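Rbam17540 (Bacillus amyloliquefaciens, PDB 2YOY) probably breaks cellulose chains by oxidation, acting as a copper-dependent lytic polysaccharide monooxygenase of the CBM33 family. Local coordinates at residues D76-Q81 with S151-I156; S9-G14 with G31-N36; G50-D53 with A59-G62; W92-P97 with T138-K143. One frame throughout, in Å; residues are numbered along the deposited sequence.

Contact 1. Residues D76-Q81 with S151-I156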
# COMPACT_ATOMS: atom_id res chain seq x y z
N ASP A 76 6.58 -14.46 7.37
CA ASP A 76 8.01 -14.17 7.30
C ASP A 76 8.46 -13.51 6.01
O ASP A 76 9.60 -13.06 5.95
CB ASP A 76 8.82 -15.47 7.53
CG ASP A 76 8.71 -15.98 8.98
OD1 ASP A 76 8.26 -15.22 9.88
OD2 ASP A 76 9.04 -17.15 9.22
N HIS A 77 7.60 -13.43 5.01
CA HIS A 77 8.07 -13.08 3.65
C HIS A 77 8.58 -11.65 3.59
O HIS A 77 9.64 -11.41 3.02
CB HIS A 77 7.01 -13.26 2.58
CG HIS A 77 7.57 -13.22 1.18
ND1 HIS A 77 8.10 -14.33 0.56
CD2 HIS A 77 7.70 -12.21 0.29
CE1 HIS A 77 8.53 -14.01 -0.64
NE2 HIS A 77 8.33 -12.72 -0.82
N TRP A 78 7.83 -10.71 4.16
CA TRP A 78 8.14 -9.30 3.93
C TRP A 78 8.92 -8.62 5.05
O TRP A 78 8.80 -8.97 6.21
CB TRP A 78 6.83 -8.52 3.66
CG TRP A 78 6.00 -9.19 2.57
CD1 TRP A 78 4.81 -9.88 2.75
CD2 TRP A 78 6.25 -9.23 1.17
NE1 TRP A 78 4.32 -10.30 1.55
CE2 TRP A 78 5.21 -9.97 0.57
CE3 TRP A 78 7.24 -8.71 0.36
CZ2 TRP A 78 5.14 -10.18 -0.80
CZ3 TRP A 78 7.17 -8.94 -1.01
CH2 TRP A 78 6.12 -9.65 -1.58
N VAL A 79 9.63 -7.54 4.68
CA VAL A 79 10.38 -6.76 5.66
C VAL A 79 9.45 -5.86 6.46
O VAL A 79 8.70 -5.07 5.89
CB VAL A 79 11.47 -5.87 4.99
CG1 VAL A 79 12.19 -5.04 6.04
CG2 VAL A 79 12.50 -6.72 4.25
N LYS A 80 9.47 -5.99 7.78
CA LYS A 80 8.61 -5.17 8.64
C LYS A 80 9.38 -3.93 9.15
O LYS A 80 10.59 -3.98 9.43
CB LYS A 80 8.16 -5.96 9.83
CG LYS A 80 7.13 -7.03 9.47
CD LYS A 80 7.71 -8.40 9.55
CE LYS A 80 6.73 -9.43 9.03
NZ LYS A 80 7.52 -10.43 8.28
N GLN A 81 8.70 -2.84 9.30
CA GLN A 81 9.35 -1.71 9.96
C GLN A 81 8.54 -1.39 11.21
O GLN A 81 7.32 -1.51 11.24
CB GLN A 81 9.38 -0.51 9.06
CG GLN A 81 8.00 -0.08 8.62
CD GLN A 81 8.03 0.43 7.21
OE1 GLN A 81 8.51 1.56 6.94
NE2 GLN A 81 7.53 -0.37 6.31
N SER A 151 -0.87 -5.21 18.35
CA SER A 151 0.58 -5.24 18.26
C SER A 151 1.06 -6.36 17.35
O SER A 151 0.28 -7.23 16.94
CB SER A 151 1.24 -5.42 19.66
OG SER A 151 0.94 -6.69 20.15
N GLY A 152 2.35 -6.35 17.10
CA GLY A 152 2.99 -7.32 16.24
C GLY A 152 2.80 -6.95 14.79
O GLY A 152 2.64 -5.77 14.46
N TYR A 153 2.86 -7.98 13.95
CA TYR A 153 2.82 -7.83 12.51
C TYR A 153 1.42 -7.45 12.05
O TYR A 153 0.47 -8.23 12.25
CB TYR A 153 3.26 -9.12 11.82
CG TYR A 153 3.25 -9.06 10.29
CD1 TYR A 153 3.43 -7.84 9.59
CD2 TYR A 153 3.12 -10.21 9.55
CE1 TYR A 153 3.37 -7.80 8.20
CE2 TYR A 153 3.13 -10.18 8.16
CZ TYR A 153 3.27 -8.99 7.48
OH TYR A 153 3.29 -8.99 6.09
N HIS A 154 1.34 -6.27 11.45
CA HIS A 154 0.12 -5.72 10.83
C HIS A 154 0.46 -5.19 9.47
O HIS A 154 1.62 -4.95 9.21
CB HIS A 154 -0.60 -4.72 11.71
CG HIS A 154 -1.25 -5.38 12.88
ND1 HIS A 154 -2.44 -6.07 12.77
CD2 HIS A 154 -0.78 -5.64 14.13
CE1 HIS A 154 -2.70 -6.68 13.91
NE2 HIS A 154 -1.71 -6.44 14.74
N ILE A 155 -0.57 -4.99 8.63
CA ILE A 155 -0.41 -4.33 7.31
C ILE A 155 -1.32 -3.12 7.28
O ILE A 155 -2.49 -3.19 7.63
CB ILE A 155 -0.68 -5.31 6.17
CG1 ILE A 155 0.40 -6.40 6.13
CG2 ILE A 155 -0.80 -4.60 4.84
CD1 ILE A 155 0.11 -7.54 5.16
N ILE A 156 -0.71 -1.97 7.05
CA ILE A 156 -1.44 -0.78 6.67
C ILE A 156 -1.56 -0.76 5.18
O ILE A 156 -0.57 -0.77 4.45
CB ILE A 156 -0.78 0.47 7.26
CG1 ILE A 156 -0.83 0.34 8.80
CG2 ILE A 156 -1.41 1.80 6.75
CD1 ILE A 156 0.04 1.36 9.52
O HOH W 1 5.58 -10.97 5.96

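Contact 2. Residues S9-G14 with G31-N36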
# COMPACT_ATOMS: atom_id res chain seq x y z
N SER A 9 6.39 1.71 1.99
CA SER A 9 5.51 0.73 1.34
C SER A 9 6.25 -0.50 0.88
O SER A 9 7.42 -0.48 0.58
CB SER A 9 4.76 1.36 0.14
OG SER A 9 5.58 1.68 -0.98
N ARG A 10 5.56 -1.60 0.79
CA ARG A 10 6.17 -2.79 0.31
C ARG A 10 6.73 -2.63 -1.08
O ARG A 10 7.82 -3.17 -1.36
CB ARG A 10 5.14 -3.98 0.41
CG ARG A 10 5.70 -5.33 0.01
CD ARG A 10 4.57 -6.36 -0.10
NE ARG A 10 3.90 -6.62 1.17
CZ ARG A 10 2.79 -7.34 1.34
NH1 ARG A 10 2.18 -7.94 0.30
NH2 ARG A 10 2.29 -7.49 2.57
N ALA A 11 6.03 -1.90 -1.97
CA ALA A 11 6.49 -1.66 -3.29
C ALA A 11 7.81 -0.86 -3.32
O ALA A 11 8.77 -1.24 -4.03
CB ALA A 11 5.43 -0.92 -4.08
N TYR A 12 7.86 0.19 -2.51
CA TYR A 12 9.08 0.96 -2.42
C TYR A 12 10.24 0.14 -1.77
O TYR A 12 11.40 0.21 -2.23
CB TYR A 12 8.74 2.22 -1.70
CG TYR A 12 9.91 3.19 -1.58
CD1 TYR A 12 10.76 3.43 -2.65
CD2 TYR A 12 10.16 3.85 -0.37
CE1 TYR A 12 11.83 4.34 -2.50
CE2 TYR A 12 11.20 4.75 -0.22
CZ TYR A 12 12.03 4.98 -1.28
OH TYR A 12 13.06 5.86 -1.10
N MET A 13 9.92 -0.67 -0.74
CA MET A 13 10.88 -1.60 -0.17
C MET A 13 11.46 -2.50 -1.26
O MET A 13 12.67 -2.80 -1.25
CB MET A 13 10.26 -2.46 0.93
CG MET A 13 11.22 -3.21 1.88
SD MET A 13 11.87 -2.02 3.06
CE MET A 13 10.52 -1.89 4.27
N GLY A 14 10.65 -2.88 -2.24
CA GLY A 14 11.19 -3.67 -3.41
C GLY A 14 12.27 -2.91 -4.19
O GLY A 14 13.37 -3.45 -4.49
N GLY A 31 8.82 -9.62 -7.23
CA GLY A 31 8.41 -9.50 -8.62
C GLY A 31 8.79 -8.20 -9.29
O GLY A 31 9.59 -7.44 -8.75
N SER A 32 8.22 -7.94 -10.45
CA SER A 32 8.67 -6.84 -11.30
C SER A 32 8.42 -5.41 -10.81
O SER A 32 8.92 -4.43 -11.41
CB SER A 32 8.05 -7.00 -12.69
OG SER A 32 6.63 -6.97 -12.62
N VAL A 33 7.66 -5.27 -9.72
CA VAL A 33 7.47 -3.97 -9.13
C VAL A 33 8.76 -3.28 -8.72
O VAL A 33 8.75 -2.08 -8.57
CB VAL A 33 6.48 -4.05 -7.92
CG1 VAL A 33 7.11 -4.75 -6.71
CG2 VAL A 33 5.99 -2.67 -7.56
N ILE A 34 9.86 -4.03 -8.53
CA ILE A 34 11.09 -3.41 -8.10
C ILE A 34 11.54 -2.25 -9.02
O ILE A 34 12.24 -1.33 -8.55
CB ILE A 34 12.22 -4.45 -7.93
CG1 ILE A 34 12.65 -5.05 -9.30
CG2 ILE A 34 11.87 -5.48 -6.85
CD1 ILE A 34 13.78 -6.04 -9.21
N ASP A 35 11.13 -2.28 -10.29
CA ASP A 35 11.52 -1.30 -11.27
C ASP A 35 10.56 -0.14 -11.35
O ASP A 35 10.95 0.92 -11.86
CB ASP A 35 11.63 -1.95 -12.66
CG ASP A 35 12.94 -2.67 -12.86
OD1 ASP A 35 13.86 -2.51 -12.05
OD2 ASP A 35 13.05 -3.41 -13.86
N ASN A 36 9.35 -0.33 -10.81
CA ASN A 36 8.26 0.62 -10.96
C ASN A 36 7.36 0.61 -9.74
O ASN A 36 6.16 0.28 -9.82
CB ASN A 36 7.43 0.27 -12.20
CG ASN A 36 8.22 0.46 -13.50
OD1 ASN A 36 8.72 1.58 -13.77
ND2 ASN A 36 8.34 -0.58 -14.28

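Contact 3. Residues G50-D53 with A59-G62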
# COMPACT_ATOMS: atom_id res chain seq x y z
N GLY A 50 -12.98 -2.44 -6.71
CA GLY A 50 -11.53 -2.42 -6.72
C GLY A 50 -10.96 -3.78 -7.00
O GLY A 50 -11.70 -4.70 -7.38
N PRO A 51 -9.64 -3.94 -6.79
CA PRO A 51 -8.97 -5.25 -6.99
C PRO A 51 -9.55 -6.35 -6.10
O PRO A 51 -9.84 -6.11 -4.94
CB PRO A 51 -7.50 -4.96 -6.59
CG PRO A 51 -7.55 -3.72 -5.78
CD PRO A 51 -8.70 -2.91 -6.31
N PRO A 52 -9.68 -7.57 -6.65
CA PRO A 52 -10.30 -8.64 -5.87
C PRO A 52 -9.44 -9.17 -4.73
O PRO A 52 -8.23 -8.95 -4.68
CB PRO A 52 -10.52 -9.76 -6.88
CG PRO A 52 -9.63 -9.48 -8.03
CD PRO A 52 -9.28 -7.99 -8.00
N ASP A 53 -10.08 -9.86 -3.80
CA ASP A 53 -9.35 -10.48 -2.71
C ASP A 53 -8.20 -11.36 -3.26
O ASP A 53 -8.33 -12.02 -4.30
CB ASP A 53 -10.32 -11.33 -1.86
CG ASP A 53 -11.23 -10.47 -0.97
OD1 ASP A 53 -10.99 -9.26 -0.76
OD2 ASP A 53 -12.21 -11.01 -0.41
N ALA A 59 -2.59 -4.79 -6.70
CA ALA A 59 -3.65 -4.12 -7.44
C ALA A 59 -4.01 -4.88 -8.72
O ALA A 59 -4.18 -4.30 -9.80
CB ALA A 59 -3.26 -2.65 -7.72
N ASN A 60 -4.13 -6.20 -8.59
CA ASN A 60 -4.35 -7.11 -9.71
C ASN A 60 -3.33 -6.90 -10.86
O ASN A 60 -3.69 -6.72 -12.03
CB ASN A 60 -5.80 -6.99 -10.18
CG ASN A 60 -6.31 -8.27 -10.82
OD1 ASN A 60 -5.58 -9.25 -10.91
ND2 ASN A 60 -7.53 -8.24 -11.32
N GLY A 61 -2.05 -6.94 -10.51
CA GLY A 61 -0.96 -6.78 -11.45
C GLY A 61 -0.76 -5.37 -11.95
O GLY A 61 -0.26 -5.16 -13.03
N GLY A 62 -1.23 -4.41 -11.19
CA GLY A 62 -1.06 -3.03 -11.59
C GLY A 62 -1.59 -2.66 -12.97
O GLY A 62 -0.99 -1.86 -13.66

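Contact 4. Residues W92-P97 with T138-K143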
# COMPACT_ATOMS: atom_id res chain seq x y z
N TRP A 92 3.44 10.39 0.53
CA TRP A 92 3.51 9.85 -0.83
C TRP A 92 4.58 10.57 -1.63
O TRP A 92 4.78 11.79 -1.45
CB TRP A 92 2.15 10.00 -1.53
CG TRP A 92 1.07 9.08 -0.97
CD1 TRP A 92 0.39 9.23 0.19
CD2 TRP A 92 0.52 7.90 -1.60
NE1 TRP A 92 -0.55 8.22 0.33
CE2 TRP A 92 -0.49 7.40 -0.75
CE3 TRP A 92 0.81 7.22 -2.77
CZ2 TRP A 92 -1.22 6.22 -1.04
CZ3 TRP A 92 0.06 6.05 -3.06
CH2 TRP A 92 -0.94 5.59 -2.22
N HIS A 93 5.28 9.83 -2.47
CA HIS A 93 6.13 10.37 -3.53
C HIS A 93 5.41 10.10 -4.86
O HIS A 93 4.98 8.96 -5.11
CB HIS A 93 7.47 9.68 -3.55
CG HIS A 93 8.35 10.08 -4.70
ND1 HIS A 93 9.01 11.29 -4.75
CD2 HIS A 93 8.64 9.44 -5.85
CE1 HIS A 93 9.68 11.37 -5.89
NE2 HIS A 93 9.48 10.25 -6.57
N TYR A 94 5.22 11.15 -5.64
CA TYR A 94 4.51 11.09 -6.92
C TYR A 94 5.48 11.24 -8.10
O TYR A 94 6.29 12.17 -8.13
CB TYR A 94 3.40 12.14 -6.99
CG TYR A 94 2.35 11.92 -5.95
CD1 TYR A 94 1.44 10.88 -6.08
CD2 TYR A 94 2.27 12.72 -4.82
CE1 TYR A 94 0.50 10.66 -5.13
CE2 TYR A 94 1.31 12.51 -3.85
CZ TYR A 94 0.44 11.46 -4.01
OH TYR A 94 -0.50 11.23 -3.05
N THR A 95 5.43 10.29 -9.03
CA THR A 95 6.04 10.53 -10.35
C THR A 95 5.04 11.24 -11.30
O THR A 95 5.43 11.91 -12.24
CB THR A 95 6.52 9.23 -10.98
OG1 THR A 95 5.40 8.37 -11.22
CG2 THR A 95 7.51 8.55 -10.06
N ALA A 96 3.75 11.12 -11.02
CA ALA A 96 2.74 11.83 -11.78
C ALA A 96 1.57 12.12 -10.86
O ALA A 96 0.71 11.23 -10.64
CB ALA A 96 2.30 11.04 -13.00
N PRO A 97 1.54 13.34 -10.26
CA PRO A 97 0.55 13.68 -9.19
C PRO A 97 -0.84 14.07 -9.72
O PRO A 97 -1.20 15.25 -9.72
CB PRO A 97 1.19 14.88 -8.51
CG PRO A 97 1.96 15.54 -9.61
CD PRO A 97 2.50 14.44 -10.48
N THR A 138 -0.79 18.72 -3.77
CA THR A 138 -1.24 19.76 -2.85
C THR A 138 -1.49 19.23 -1.41
O THR A 138 -1.77 20.01 -0.52
CB THR A 138 -2.48 20.53 -3.34
OG1 THR A 138 -3.63 19.68 -3.31
CG2 THR A 138 -2.26 21.09 -4.73
N ASN A 139 -1.43 17.91 -1.20
CA ASN A 139 -1.47 17.32 0.14
C ASN A 139 -0.61 16.05 0.18
O ASN A 139 -1.14 14.96 0.13
CB ASN A 139 -2.92 17.02 0.55
CG ASN A 139 -3.05 16.63 2.01
OD1 ASN A 139 -2.06 16.70 2.77
ND2 ASN A 139 -4.24 16.27 2.43
N LEU A 140 0.70 16.23 0.30
CA LEU A 140 1.68 15.11 0.23
C LEU A 140 1.63 14.12 1.38
O LEU A 140 1.85 12.90 1.18
CB LEU A 140 3.11 15.67 0.18
CG LEU A 140 3.48 16.31 -1.16
CD1 LEU A 140 4.70 17.19 -0.98
CD2 LEU A 140 3.71 15.27 -2.24
N THR A 141 1.34 14.62 2.57
CA THR A 141 1.51 13.87 3.83
C THR A 141 0.22 13.91 4.64
O THR A 141 -0.36 14.98 4.82
CB THR A 141 2.64 14.52 4.66
OG1 THR A 141 3.87 14.39 3.96
CG2 THR A 141 2.80 13.86 6.03
N HIS A 142 -0.25 12.74 5.09
CA HIS A 142 -1.48 12.60 5.80
C HIS A 142 -1.25 12.12 7.23
O HIS A 142 -0.43 11.24 7.46
CB HIS A 142 -2.35 11.56 5.08
CG HIS A 142 -2.50 11.86 3.63
ND1 HIS A 142 -2.36 10.91 2.66
CD2 HIS A 142 -2.66 13.04 2.98
CE1 HIS A 142 -2.49 11.46 1.47
NE2 HIS A 142 -2.65 12.76 1.64
N LYS A 143 -2.02 12.66 8.16
CA LYS A 143 -1.93 12.28 9.59
C LYS A 143 -3.08 11.37 9.87
O LYS A 143 -4.21 11.79 9.79
CB LYS A 143 -2.08 13.52 10.44
CG LYS A 143 -1.89 13.31 11.93
CD LYS A 143 -2.07 14.65 12.63
CE LYS A 143 -2.09 14.53 14.14
NZ LYS A 143 -2.71 15.75 14.70
O HOH W 2 -0.28 12.44 -0.77

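Contact 1. Residues D76-Q81 with S151-I156
K80 and Y153 mark the closest backbone approach of the two segments, yet K80 CA and Y153 CA are still 7.5 Å apart. Loop 76-81, which runs into strand 81-83, here passes the corner at Y153 where the chain turns into strand 154-162 of the Ig-like beta-sandwich, and no hydrogen bond links the segments directly. Side chains span the gap through combined CH-pi and cation-pi contacts. With CG anti to the backbone N (chi1 180°), Y153 carries its ring alongside the loop, and the K80 chain crosses it at about a right angle, setting CE 3.5 Å from the ring centroid over one face. K80 NZ sits 4.5 Å from the centroid of the Y153 ring, 14° off the normal. Bends at chi2 and chi4 return this ammonium to its own loop, where NZ meets W78 O at 2.8 Å and also bonds A75 O. Y153 OH lies at the edge of the W78 indole and is hydrogen-bonded to D174 and Q73. Replacing this tyrosine by an alanine would probably cost K80 its aromatic partner and D174 this hydroxyl. One water accepts from W78 N (2.9 Å) and K80 NZ and donates weakly to Y153 OH (3.0 Å).

Contact 2. Residues S9-G14 with G31-N36
Apolar packing joins A11 to V33, and a van der Waals contact sets the I34 methyl on the G14 carbonyl, bringing the first turn of helix 10-21 against the 3-10 turn 32-35 that follows helix 23-30. A11 CB meets V33 CG2 at 3.9 Å; this methyl is the branch anti to the V33 backbone N, while CG1 occupies the crowded position between N and the carbonyl carbon. The V33 side chain is about 13 Å from the copper ion. The approach is closer at G14, whose CA is 4.7 Å from I34 CA. There the I34 CG2 methyl rests 3.5 Å from G14 O, and a beta carbon on G14 would come tightly against that same methyl. With chi1 near 68°, I34 sends its longer branch away from the helix start, and its side chain packs on W23, A26 and A27 of helix 23-30.

Hydrogen bonds do not cross the interface but shape each side of it. S9 is the N-cap of helix 10-21: its OG accepts from Y12 N over 3.1 Å at 160°, and the same oxygen also bonds I4 O. In the partner, N36 N reaches V33 O at 2.9 Å.

Two salt bridges flank the contact: exposed D35 with K18, and buried R10 with D174. Such close-packed short helices between the first strands of the sandwich are characteristic of the helical insertion of CBM33-type oxygenases.

Contact 3. Residues G50-D53 with A59-G62
A short left-handed helical turn, 59-62, packs through A59 and N60 against the proline pair P51-P52. All four residues of the turn have positive phi and psi, and its one internal backbone bond, G62 N to A59 O at 3.3 Å, is weak. Glycines at positions 61 and 62 suit this conformation, whereas A59 and N60 adopt it with side chains in place. P51, P52 and D53 run in an extended, polyproline II-like conformation, so a left-handed turn meets an extended backbone.

The approach is centred on P51, whose CA is 5.5 Å from A59 CA. Its CB faces the turn backbone, 4.0 Å from A59 CA and 4.1 Å from N60 N, and no hydrogen bond crosses the contact. Both segments belong to the long irregular region between strands 41-43 and 81-83 of the oxygenase's beta-sandwich, and P51 and A59 both pack on Y170 of strand 167-177. The A59 methyl points away from the prolines and also packs on V40; it is about 12 Å from the copper ion.

Nearer the solvent, N60 holds CG anti to its backbone N (chi1 -152°), which carries the amide out beside the P52 ring. The two side chains cross at about a right angle, ND2 coming 3.8 Å from P52 CD. R120 also holds the proline segment, bonding P51 O and forming a salt bridge with D53. The turn is also held by its neighbours in sequence: G61 N bonds S58 OG, and G62 O accepts from Q65 NE2.

Contact 4. Residues W92-P97 with T138-K143
W92 N donates to L140 O over 3.0 Å with an N-H...O angle of 170°, the hydrogen bond by which strand 86-94 meets the residues leading into strand 141-146. The L140 side chain extends toward strand 86-94: its CD2 methyl lies 3.7 Å from W92 O and, in the plane of the Y94 ring, 3.9 Å from Y94 CD2 at the ring edge. On the other side of this bond, W92 and H142 meet rim to rim, CD1 of the indole 3.9 Å from CE1 of the imidazole, with the planes at 54°.

A water forms the next layer. It accepts from Y94 OH at 2.6 Å and donates to N139 O and L140 O, the latter at 2.9 Å, so that L140 O is gripped by both a backbone amide and a water. Y94 OH also bonds W103 NE1. Further out, Y105 OH bonds both W92 NE1 and H142 ND1, fixing how the two rings are turned. With a leucine in place of this tryptophan, Y105 would probably lose its indole partner and a gap would open beside H142 CE1.

The antiparallel pairing continues from H142 to F90, while A96 is backbone-bonded to the copper ligand H1. The Y94 side chain is about 8 Å from the copper ion, so the bonds of its hydroxyl to W103 and the water probably help fix the ring's orientation near the metal site.

How the contacts relate
Contact 2 is fully buried and almost wholly apolar across its interface, whereas contacts 1, 3 and 4 are partly buried. Contacts 1 and 2 touch: R10 forms a cation-pi pair with W78 and shares D174 with Y153, tying the helical insertion to the sandwich. Contact 3 lies after strand 41-43, its nearest atoms about 7 Å from those of contact 2, and relies on proline surfaces. Contact 4 alone has a direct backbone hydrogen bond between segments, at the start of the pairing of strands 86-94 and 141-146, and lies across the chain's centre from contact 1. Both 1 and 4 recruit a water beside a tyrosine hydroxyl, but a lysine ammonium joins only the former.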